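Long-range contact in increased recombination centers protein 6 (Saccharomyces cerevisiae, PDB 3UC9), which acts as a clathrin coat accessory factor related to small G proteins and is involved in gross chromosomal rearrangements and telomere healing: residues Asn28-Lys42 and His73-Trp87. Numbering follows the deposited sequence.
Sequences NKILVLSDHPHNFLK and HFDLYIDSCKDIPVW. Unlike the reference sequence in segment 73-87: Asp-83 (reference Glu).
Leu-33 sets CD2 over the face of the Trp-87 indole, 3.5 Å from the centroid of its six-membered ring, while Leu-31 brings CD2 to the ring's edge, 3.8 Å from Trp-87 CZ2. Both leucines extend their CG away from the backbone N (Leu-33 chi1 176°), which carries their methyls to the indole. Along the same edge, Trp-87 NE1 donates to Asp-79 OD2 at 3.0 Å, in the ring plane but above the carboxylate plane. Behind this tight core the strands run parallel, with straight backbone bonds from Asp-75 N to Asn-28 O as far as Asp-79 N to Val-32 O. Lys-42 NZ grips Asp-79 O at 2.7 Å from above its carbonyl plane, and Ser-80 OG donates to Asn-39 OD1. Lys-29 lays CB over the Tyr-77 ring, and its NZ meets Asp-75 OD2 at 2.8 Å, a salt bridge from above the carboxylate plane. The solvent side is looser: exposed His-36 lies with one ring face over Cys-81 O, to which its N bonds only weakly (127° at the hydrogen). In this Rossmann-like sheet, strand 29-35 lies between 71-81 and 103-110; helix 39-50 packs Leu-46 against Val-32, Leu-76 and Ile-78, and helix 84-91 packs on the opposite face through Trp-87.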
ATOM      1  N   ASN A  28      -8.231  -5.473   8.841  1.00 15.65           N
ATOM      2  CA  ASN A  28      -7.876  -4.125   9.263  1.00 15.82           C
ATOM      3  C   ASN A  28      -6.381  -3.892   9.434  1.00 15.23           C
ATOM      4  O   ASN A  28      -5.971  -3.014  10.208  1.00 16.09           O
ATOM      5  CB  ASN A  28      -8.615  -3.744  10.552  1.00 18.50           C
ATOM      6  CG  ASN A  28      -8.104  -4.478  11.765  1.00 20.67           C
ATOM      7  OD1 ASN A  28      -7.605  -5.607  11.668  1.00 19.77           O
ATOM      8  ND2 ASN A  28      -8.233  -3.840  12.935  1.00 26.64           N
ATOM      9  N   LYS A  29      -5.571  -4.640   8.691  1.00 14.15           N
ATOM     10  CA  LYS A  29      -4.134  -4.439   8.728  1.00 13.78           C
ATOM     11  C   LYS A  29      -3.699  -3.667   7.480  1.00 14.50           C
ATOM     12  O   LYS A  29      -4.191  -3.906   6.367  1.00 12.53           O
ATOM     13  CB  LYS A  29      -3.381  -5.764   8.829  1.00 15.00           C
ATOM     14  CG  LYS A  29      -3.962  -6.804   9.777  1.00 17.44           C
ATOM     15  CD  LYS A  29      -4.250  -6.279  11.172  1.00 18.21           C
ATOM     16  CE  LYS A  29      -4.869  -7.345  12.066  1.00 20.16           C
ATOM     17  NZ  LYS A  29      -5.530  -6.783  13.289  1.00 20.69           N
ATOM     18  N   ILE A  30      -2.793  -2.721   7.675  1.00 14.42           N
ATOM     19  CA  ILE A  30      -2.119  -2.070   6.561  1.00 13.24           C
ATOM     20  C   ILE A  30      -0.621  -2.316   6.715  1.00 14.19           C
ATOM     21  O   ILE A  30      -0.028  -1.978   7.739  1.00 13.74           O
ATOM     22  CB  ILE A  30      -2.422  -0.566   6.487  1.00 14.90           C
ATOM     23  CG1 ILE A  30      -3.894  -0.345   6.126  1.00 14.69           C
ATOM     24  CG2 ILE A  30      -1.516   0.112   5.425  1.00 13.40           C
ATOM     25  CD1 ILE A  30      -4.281   1.126   6.014  1.00 15.83           C
ATOM     26  N   LEU A  31      -0.025  -2.956   5.710  1.00 13.31           N
ATOM     27  CA  LEU A  31       1.408  -3.231   5.700  1.00 15.97           C
ATOM     28  C   LEU A  31       2.109  -2.160   4.870  1.00 16.47           C
ATOM     29  O   LEU A  31       1.719  -1.891   3.735  1.00 17.56           O
ATOM     30  CB  LEU A  31       1.682  -4.623   5.128  1.00 16.32           C
ATOM     31  CG  LEU A  31       3.095  -5.215   5.050  1.00 20.62           C
ATOM     32  CD1 LEU A  31       4.069  -4.570   5.996  1.00 27.96           C
ATOM     33  CD2 LEU A  31       2.999  -6.713   5.344  1.00 29.83           C
ATOM     34  N   VAL A  32       3.132  -1.544   5.455  1.00 15.87           N
ATOM     35  CA  VAL A  32       3.987  -0.614   4.731  1.00 15.25           C
ATOM     36  C   VAL A  32       5.387  -1.234   4.678  1.00 16.89           C
ATOM     37  O   VAL A  32       6.005  -1.480   5.708  1.00 17.48           O
ATOM     38  CB  VAL A  32       4.025   0.772   5.376  1.00 16.00           C
ATOM     39  CG1 VAL A  32       4.846   1.729   4.505  1.00 17.63           C
ATOM     40  CG2 VAL A  32       2.594   1.315   5.593  1.00 15.12           C
ATOM     41  N   LEU A  33       5.849  -1.498   3.462  1.00 15.27           N
ATOM     42  CA  LEU A  33       7.082  -2.220   3.191  1.00 17.18           C
ATOM     43  C   LEU A  33       8.014  -1.347   2.345  1.00 17.39           C
ATOM     44  O   LEU A  33       7.550  -0.588   1.486  1.00 18.38           O
ATOM     45  CB  LEU A  33       6.754  -3.501   2.423  1.00 17.91           C
ATOM     46  CG  LEU A  33       7.901  -4.389   1.926  1.00 20.96           C
ATOM     47  CD1 LEU A  33       8.547  -5.106   3.101  1.00 21.65           C
ATOM     48  CD2 LEU A  33       7.424  -5.391   0.859  1.00 23.15           C
ATOM     49  N   SER A  34       9.318  -1.450   2.598  1.00 16.80           N
ATOM     50  CA  SER A  34      10.326  -0.906   1.684  1.00 17.25           C
ATOM     51  C   SER A  34      11.507  -1.848   1.593  1.00 17.79           C
ATOM     52  O   SER A  34      11.759  -2.619   2.518  1.00 18.38           O
ATOM     53  CB  SER A  34      10.802   0.468   2.147  1.00 19.40           C
ATOM     54  OG  SER A  34      11.534   0.392   3.362  1.00 19.36           O
ATOM     55  N   ASP A  35      12.227  -1.809   0.475  1.00 16.85           N
ATOM     56  CA  ASP A  35      13.562  -2.396   0.465  1.00 18.70           C
ATOM     57  C   ASP A  35      14.493  -1.498   1.295  1.00 18.86           C
ATOM     58  O   ASP A  35      14.230  -0.287   1.466  1.00 18.13           O
ATOM     59  CB  ASP A  35      14.108  -2.688  -0.949  1.00 19.10           C
ATOM     60  CG  ASP A  35      13.937  -1.534  -1.923  1.00 21.44           C
ATOM     61  OD1 ASP A  35      12.828  -0.973  -2.011  1.00 24.21           O
ATOM     62  OD2 ASP A  35      14.911  -1.220  -2.641  1.00 23.18           O
ATOM     63  N   HIS A  36      15.568  -2.094   1.799  1.00 18.31           N
ATOM     64  CA  HIS A  36      16.419  -1.468   2.825  1.00 20.26           C
ATOM     65  C   HIS A  36      16.883  -0.045   2.535  1.00 20.50           C
ATOM     66  O   HIS A  36      16.869   0.784   3.441  1.00 19.58           O
ATOM     67  CB  HIS A  36      17.642  -2.335   3.146  1.00 21.79           C
ATOM     68  CG  HIS A  36      17.343  -3.506   4.029  1.00 26.72           C
ATOM     69  ND1 HIS A  36      16.448  -3.445   5.075  1.00 31.88           N
ATOM     70  CD2 HIS A  36      17.851  -4.762   4.040  1.00 33.93           C
ATOM     71  CE1 HIS A  36      16.394  -4.623   5.673  1.00 38.84           C
ATOM     72  NE2 HIS A  36      17.234  -5.441   5.063  1.00 34.65           N
ATOM     73  N   PRO A  37      17.304   0.249   1.284  1.00 18.99           N
ATOM     74  CA  PRO A  37      17.779   1.605   1.025  1.00 19.83           C
ATOM     75  C   PRO A  37      16.741   2.696   1.236  1.00 18.47           C
ATOM     76  O   PRO A  37      17.117   3.846   1.432  1.00 20.78           O
ATOM     77  CB  PRO A  37      18.206   1.564  -0.452  1.00 21.22           C
ATOM     78  CG  PRO A  37      18.501   0.130  -0.727  1.00 21.42           C
ATOM     79  CD  PRO A  37      17.555  -0.651   0.145  1.00 20.00           C
ATOM     80  N   HIS A  38      15.451   2.351   1.193  1.00 17.83           N
ATOM     81  CA  HIS A  38      14.389   3.351   1.342  1.00 16.76           C
ATOM     82  C   HIS A  38      13.696   3.319   2.702  1.00 17.05           C
ATOM     83  O   HIS A  38      12.605   3.857   2.848  1.00 16.01           O
ATOM     84  CB  HIS A  38      13.381   3.201   0.201  1.00 17.72           C
ATOM     85  CG  HIS A  38      14.035   3.087  -1.136  1.00 16.14           C
ATOM     86  ND1 HIS A  38      14.770   4.112  -1.696  1.00 20.91           N
ATOM     87  CD2 HIS A  38      14.130   2.044  -1.990  1.00 18.78           C
ATOM     88  CE1 HIS A  38      15.262   3.710  -2.856  1.00 21.40           C
ATOM     89  NE2 HIS A  38      14.894   2.454  -3.053  1.00 17.98           N
ATOM     90  N   ASN A  39      14.335   2.709   3.705  1.00 17.12           N
ATOM     91  CA  ASN A  39      13.724   2.612   5.030  1.00 17.29           C
ATOM     92  C   ASN A  39      13.446   3.977   5.633  1.00 17.97           C
ATOM     93  O   ASN A  39      12.387   4.177   6.237  1.00 19.58           O
ATOM     94  CB  ASN A  39      14.577   1.777   6.004  1.00 17.20           C
ATOM     95  CG  ASN A  39      14.529   0.287   5.692  1.00 18.06           C
ATOM     96  OD1 ASN A  39      13.604  -0.180   5.027  1.00 17.71           O
ATOM     97  ND2 ASN A  39      15.517  -0.463   6.173  1.00 18.05           N
ATOM     98  N   PHE A  40      14.375   4.918   5.477  1.00 17.25           N
ATOM     99  CA  PHE A  40      14.186   6.229   6.086  1.00 18.66           C
ATOM    100  C   PHE A  40      13.042   6.990   5.440  1.00 19.65           C
ATOM    101  O   PHE A  40      12.215   7.587   6.147  1.00 20.98           O
ATOM    102  CB  PHE A  40      15.453   7.093   6.060  1.00 19.73           C
ATOM    103  CG  PHE A  40      15.261   8.443   6.704  1.00 19.30           C
ATOM    104  CD1 PHE A  40      15.048   8.549   8.074  1.00 17.44           C
ATOM    105  CD2 PHE A  40      15.243   9.596   5.939  1.00 18.61           C
ATOM    106  CE1 PHE A  40      14.845   9.773   8.666  1.00 20.72           C
ATOM    107  CE2 PHE A  40      15.034  10.830   6.530  1.00 20.29           C
ATOM    108  CZ  PHE A  40      14.846  10.925   7.889  1.00 21.78           C
ATOM    109  N   LEU A  41      13.014   6.989   4.111  1.00 19.11           N
ATOM    110  CA  LEU A  41      11.910   7.588   3.359  1.00 19.51           C
ATOM    111  C   LEU A  41      10.567   6.977   3.775  1.00 19.41           C
ATOM    112  O   LEU A  41       9.580   7.693   3.924  1.00 19.59           O
ATOM    113  CB  LEU A  41      12.131   7.467   1.847  1.00 18.87           C
ATOM    114  CG  LEU A  41      13.079   8.480   1.201  1.00 24.99           C
ATOM    115  CD1 LEU A  41      13.148   8.246  -0.294  1.00 25.49           C
ATOM    116  CD2 LEU A  41      12.640   9.919   1.483  1.00 29.14           C
ATOM    117  N   LYS A  42      10.547   5.666   4.001  1.00 18.78           N
ATOM    118  CA  LYS A  42       9.359   4.993   4.534  1.00 18.52           C
ATOM    119  C   LYS A  42       8.938   5.572   5.894  1.00 18.08           C
ATOM    120  O   LYS A  42       7.753   5.810   6.120  1.00 18.14           O
ATOM    121  CB  LYS A  42       9.598   3.485   4.605  1.00 18.47           C
ATOM    122  CG  LYS A  42       8.484   2.679   5.251  1.00 20.96           C
ATOM    123  CD  LYS A  42       8.876   1.219   5.384  1.00 23.73           C
ATOM    124  CE  LYS A  42       9.904   1.022   6.497  1.00 23.42           C
ATOM    125  NZ  LYS A  42      10.560  -0.303   6.361  1.00 24.28           N
ATOM    126  N   HIS A  73     -10.780   1.638  12.999  1.00 21.82           N
ATOM    127  CA  HIS A  73      -9.535   1.369  13.698  1.00 22.70           C
ATOM    128  C   HIS A  73      -8.751   0.306  12.942  1.00 21.59           C
ATOM    129  O   HIS A  73      -9.324  -0.711  12.537  1.00 21.63           O
ATOM    130  CB  HIS A  73      -9.817   0.927  15.134  1.00 24.55           C
ATOM    131  CG  HIS A  73     -10.399   2.015  15.985  1.00 30.78           C
ATOM    132  ND1 HIS A  73      -9.653   2.724  16.902  1.00 37.83           N
ATOM    133  CD2 HIS A  73     -11.649   2.534  16.037  1.00 36.09           C
ATOM    134  CE1 HIS A  73     -10.419   3.626  17.489  1.00 37.84           C
ATOM    135  NE2 HIS A  73     -11.636   3.532  16.982  1.00 36.62           N
ATOM    136  N   PHE A  74      -7.454   0.551  12.744  1.00 20.78           N
ATOM    137  CA  PHE A  74      -6.600  -0.367  11.979  1.00 19.50           C
ATOM    138  C   PHE A  74      -5.230  -0.547  12.647  1.00 20.24           C
ATOM    139  O   PHE A  74      -4.828   0.244  13.513  1.00 21.01           O
ATOM    140  CB  PHE A  74      -6.439   0.112  10.525  1.00 18.89           C
ATOM    141  CG  PHE A  74      -5.544   1.313  10.372  1.00 20.26           C
ATOM    142  CD1 PHE A  74      -4.241   1.170   9.931  1.00 19.19           C
ATOM    143  CD2 PHE A  74      -6.005   2.583  10.687  1.00 17.43           C
ATOM    144  CE1 PHE A  74      -3.417   2.271   9.796  1.00 21.51           C
ATOM    145  CE2 PHE A  74      -5.188   3.674  10.571  1.00 22.29           C
ATOM    146  CZ  PHE A  74      -3.889   3.521  10.122  1.00 23.58           C
ATOM    147  N   ASP A  75      -4.532  -1.604  12.238  1.00 18.71           N
ATOM    148  CA  ASP A  75      -3.184  -1.898  12.702  1.00 18.57           C
ATOM    149  C   ASP A  75      -2.196  -1.638  11.556  1.00 18.50           C
ATOM    150  O   ASP A  75      -2.445  -2.031  10.423  1.00 17.85           O
ATOM    151  CB  ASP A  75      -3.083  -3.356  13.134  1.00 20.19           C
ATOM    152  CG  ASP A  75      -3.904  -3.676  14.375  1.00 23.00           C
ATOM    153  OD1 ASP A  75      -4.359  -2.744  15.078  1.00 20.80           O
ATOM    154  OD2 ASP A  75      -4.076  -4.886  14.661  1.00 24.26           O
ATOM    155  N   LEU A  76      -1.080  -0.994  11.879  1.00 18.70           N
ATOM    156  CA  LEU A  76      -0.015  -0.727  10.941  1.00 19.37           C
ATOM    157  C   LEU A  76       1.090  -1.755  11.174  1.00 19.50           C
ATOM    158  O   LEU A  76       1.598  -1.896  12.293  1.00 21.43           O
ATOM    159  CB  LEU A  76       0.507   0.697  11.150  1.00 19.70           C
ATOM    160  CG  LEU A  76       1.408   1.351  10.114  1.00 26.22           C
ATOM    161  CD1 LEU A  76       0.647   1.577   8.808  1.00 26.83           C
ATOM    162  CD2 LEU A  76       1.932   2.666  10.649  1.00 29.09           C
ATOM    163  N   TYR A  77       1.418  -2.498  10.124  1.00 17.90           N
ATOM    164  CA  TYR A  77       2.562  -3.399  10.120  1.00 19.61           C
ATOM    165  C   TYR A  77       3.666  -2.769   9.276  1.00 19.20           C
ATOM    166  O   TYR A  77       3.477  -2.503   8.084  1.00 21.14           O
ATOM    167  CB  TYR A  77       2.180  -4.753   9.516  1.00 19.98           C
ATOM    168  CG  TYR A  77       1.157  -5.586  10.275  1.00 21.71           C
ATOM    169  CD1 TYR A  77       0.740  -5.263  11.569  1.00 22.82           C
ATOM    170  CD2 TYR A  77       0.645  -6.748   9.703  1.00 23.68           C
ATOM    171  CE1 TYR A  77      -0.189  -6.058  12.243  1.00 21.40           C
ATOM    172  CE2 TYR A  77      -0.265  -7.552  10.378  1.00 22.25           C
ATOM    173  CZ  TYR A  77      -0.675  -7.210  11.641  1.00 26.04           C
ATOM    174  OH  TYR A  77      -1.573  -8.026  12.297  1.00 24.24           O
ATOM    175  N   ILE A  78       4.812  -2.503   9.887  1.00 18.73           N
ATOM    176  CA  ILE A  78       5.935  -1.880   9.196  1.00 18.88           C
ATOM    177  C   ILE A  78       7.008  -2.950   9.023  1.00 20.00           C
ATOM    178  O   ILE A  78       7.402  -3.605   9.994  1.00 20.52           O
ATOM    179  CB  ILE A  78       6.489  -0.685   9.975  1.00 19.81           C
ATOM    180  CG1 ILE A  78       5.368   0.316  10.288  1.00 22.45           C
ATOM    181  CG2 ILE A  78       7.615  -0.001   9.176  1.00 22.44           C
ATOM    182  CD1 ILE A  78       5.692   1.250  11.423  1.00 27.05           C
ATOM    183  N   ASP A  79       7.438  -3.163   7.784  1.00 19.23           N
ATOM    184  CA  ASP A  79       8.418  -4.192   7.485  1.00 20.51           C
ATOM    185  C   ASP A  79       9.454  -3.657   6.496  1.00 19.95           C
ATOM    186  O   ASP A  79       9.276  -2.590   5.880  1.00 17.60           O
ATOM    187  CB  ASP A  79       7.735  -5.438   6.909  1.00 21.52           C
ATOM    188  CG  ASP A  79       8.512  -6.734   7.161  1.00 25.10           C
ATOM    189  OD1 ASP A  79       9.622  -6.709   7.741  1.00 25.04           O
ATOM    190  OD2 ASP A  79       8.001  -7.803   6.757  1.00 33.64           O
ATOM    191  N   SER A  80      10.542  -4.406   6.381  1.00 20.08           N
ATOM    192  CA  SER A  80      11.635  -4.085   5.478  1.00 21.04           C
ATOM    193  C   SER A  80      12.160  -5.374   4.886  1.00 21.97           C
ATOM    194  O   SER A  80      11.969  -6.453   5.453  1.00 21.15           O
ATOM    195  CB  SER A  80      12.761  -3.383   6.238  1.00 23.02           C
ATOM    196  OG  SER A  80      13.739  -2.875   5.354  1.00 29.14           O
ATOM    197  N   CYS A  81      12.844  -5.261   3.760  1.00 20.69           N
ATOM    198  CA  CYS A  81      13.454  -6.427   3.136  1.00 22.78           C
ATOM    199  C   CYS A  81      14.688  -6.029   2.361  1.00 22.12           C
ATOM    200  O   CYS A  81      14.795  -4.900   1.903  1.00 21.63           O
ATOM    201  CB  CYS A  81      12.446  -7.130   2.216  1.00 22.80           C
ATOM    202  SG  CYS A  81      11.837  -6.156   0.828  1.00 23.41           S
ATOM    203  N   LYS A  82      15.634  -6.956   2.227  1.00 23.90           N
ATOM    204  CA  LYS A  82      16.806  -6.714   1.384  1.00 26.06           C
ATOM    205  C   LYS A  82      16.434  -6.799  -0.092  1.00 26.15           C
ATOM    206  O   LYS A  82      16.923  -6.006  -0.903  1.00 25.80           O
ATOM    207  CB  LYS A  82      17.933  -7.705   1.689  1.00 27.35           C
ATOM    208  CG  LYS A  82      19.231  -7.403   0.937  1.00 31.31           C
ATOM    209  CD  LYS A  82      20.272  -8.504   1.130  1.00 38.26           C
ATOM    210  CE  LYS A  82      21.280  -8.567  -0.025  1.00 41.19           C
ATOM    211  NZ  LYS A  82      22.016  -7.291  -0.232  1.00 39.57           N
ATOM    212  N   ASP A  83      15.580  -7.765  -0.426  1.00 26.47           N
ATOM    213  CA  ASP A  83      15.167  -8.026  -1.807  1.00 27.07           C
ATOM    214  C   ASP A  83      13.652  -8.240  -1.855  1.00 25.00           C
ATOM    215  O   ASP A  83      13.127  -9.149  -1.200  1.00 22.91           O
ATOM    216  CB  ASP A  83      15.866  -9.285  -2.335  1.00 29.26           C
ATOM    217  CG  ASP A  83      17.380  -9.150  -2.374  1.00 34.96           C
ATOM    218  OD1 ASP A  83      17.894  -8.364  -3.205  1.00 41.83           O
ATOM    219  OD2 ASP A  83      18.054  -9.838  -1.575  1.00 41.08           O
ATOM    220  N   ILE A  84      12.950  -7.412  -2.625  1.00 23.48           N
ATOM    221  CA  ILE A  84      11.487  -7.511  -2.716  1.00 22.75           C
ATOM    222  C   ILE A  84      11.022  -8.917  -3.120  1.00 21.83           C
ATOM    223  O   ILE A  84      10.141  -9.481  -2.472  1.00 20.60           O
ATOM    224  CB  ILE A  84      10.882  -6.461  -3.695  1.00 22.68           C
ATOM    225  CG1 ILE A  84      11.144  -5.028  -3.210  1.00 27.85           C
ATOM    226  CG2 ILE A  84       9.394  -6.696  -3.886  1.00 21.75           C
ATOM    227  CD1 ILE A  84      10.621  -4.721  -1.845  1.00 34.06           C
ATOM    228  N   PRO A  85      11.611  -9.495  -4.186  1.00 22.37           N
ATOM    229  CA  PRO A  85      11.160 -10.831  -4.596  1.00 21.37           C
ATOM    230  C   PRO A  85      11.263 -11.899  -3.498  1.00 22.09           C
ATOM    231  O   PRO A  85      10.375 -12.743  -3.389  1.00 22.04           O
ATOM    232  CB  PRO A  85      12.080 -11.159  -5.777  1.00 22.02           C
ATOM    233  CG  PRO A  85      12.433  -9.837  -6.341  1.00 23.96           C
ATOM    234  CD  PRO A  85      12.592  -8.944  -5.142  1.00 23.96           C
ATOM    235  N   VAL A  86      12.325 -11.858  -2.692  1.00 21.98           N
ATOM    236  CA  VAL A  86      12.476 -12.793  -1.581  1.00 23.50           C
ATOM    237  C   VAL A  86      11.339 -12.602  -0.566  1.00 23.00           C
ATOM    238  O   VAL A  86      10.772 -13.568  -0.069  1.00 23.12           O
ATOM    239  CB  VAL A  86      13.852 -12.639  -0.880  1.00 24.11           C
ATOM    240  CG1 VAL A  86      13.924 -13.523   0.362  1.00 25.83           C
ATOM    241  CG2 VAL A  86      14.988 -12.962  -1.852  1.00 25.24           C
ATOM    242  N   TRP A  87      11.013 -11.352  -0.273  1.00 23.28           N
ATOM    243  CA  TRP A  87       9.900 -11.044   0.619  1.00 22.94           C
ATOM    244  C   TRP A  87       8.565 -11.545   0.048  1.00 21.28           C
ATOM    245  O   TRP A  87       7.767 -12.152   0.764  1.00 20.55           O
ATOM    246  CB  TRP A  87       9.849  -9.545   0.887  1.00 23.01           C
ATOM    247  CG  TRP A  87       8.834  -9.175   1.896  1.00 23.71           C
ATOM    248  CD1 TRP A  87       9.019  -9.055   3.246  1.00 27.35           C
ATOM    249  CD2 TRP A  87       7.462  -8.891   1.650  1.00 23.61           C
ATOM    250  NE1 TRP A  87       7.839  -8.709   3.854  1.00 27.50           N
ATOM    251  CE2 TRP A  87       6.865  -8.599   2.895  1.00 23.03           C
ATOM    252  CE3 TRP A  87       6.674  -8.842   0.495  1.00 25.19           C
ATOM    253  CZ2 TRP A  87       5.520  -8.269   3.016  1.00 26.28           C
ATOM    254  CZ3 TRP A  87       5.332  -8.523   0.621  1.00 26.06           C
ATOM    255  CH2 TRP A  87       4.773  -8.233   1.867  1.00 24.75           C
TER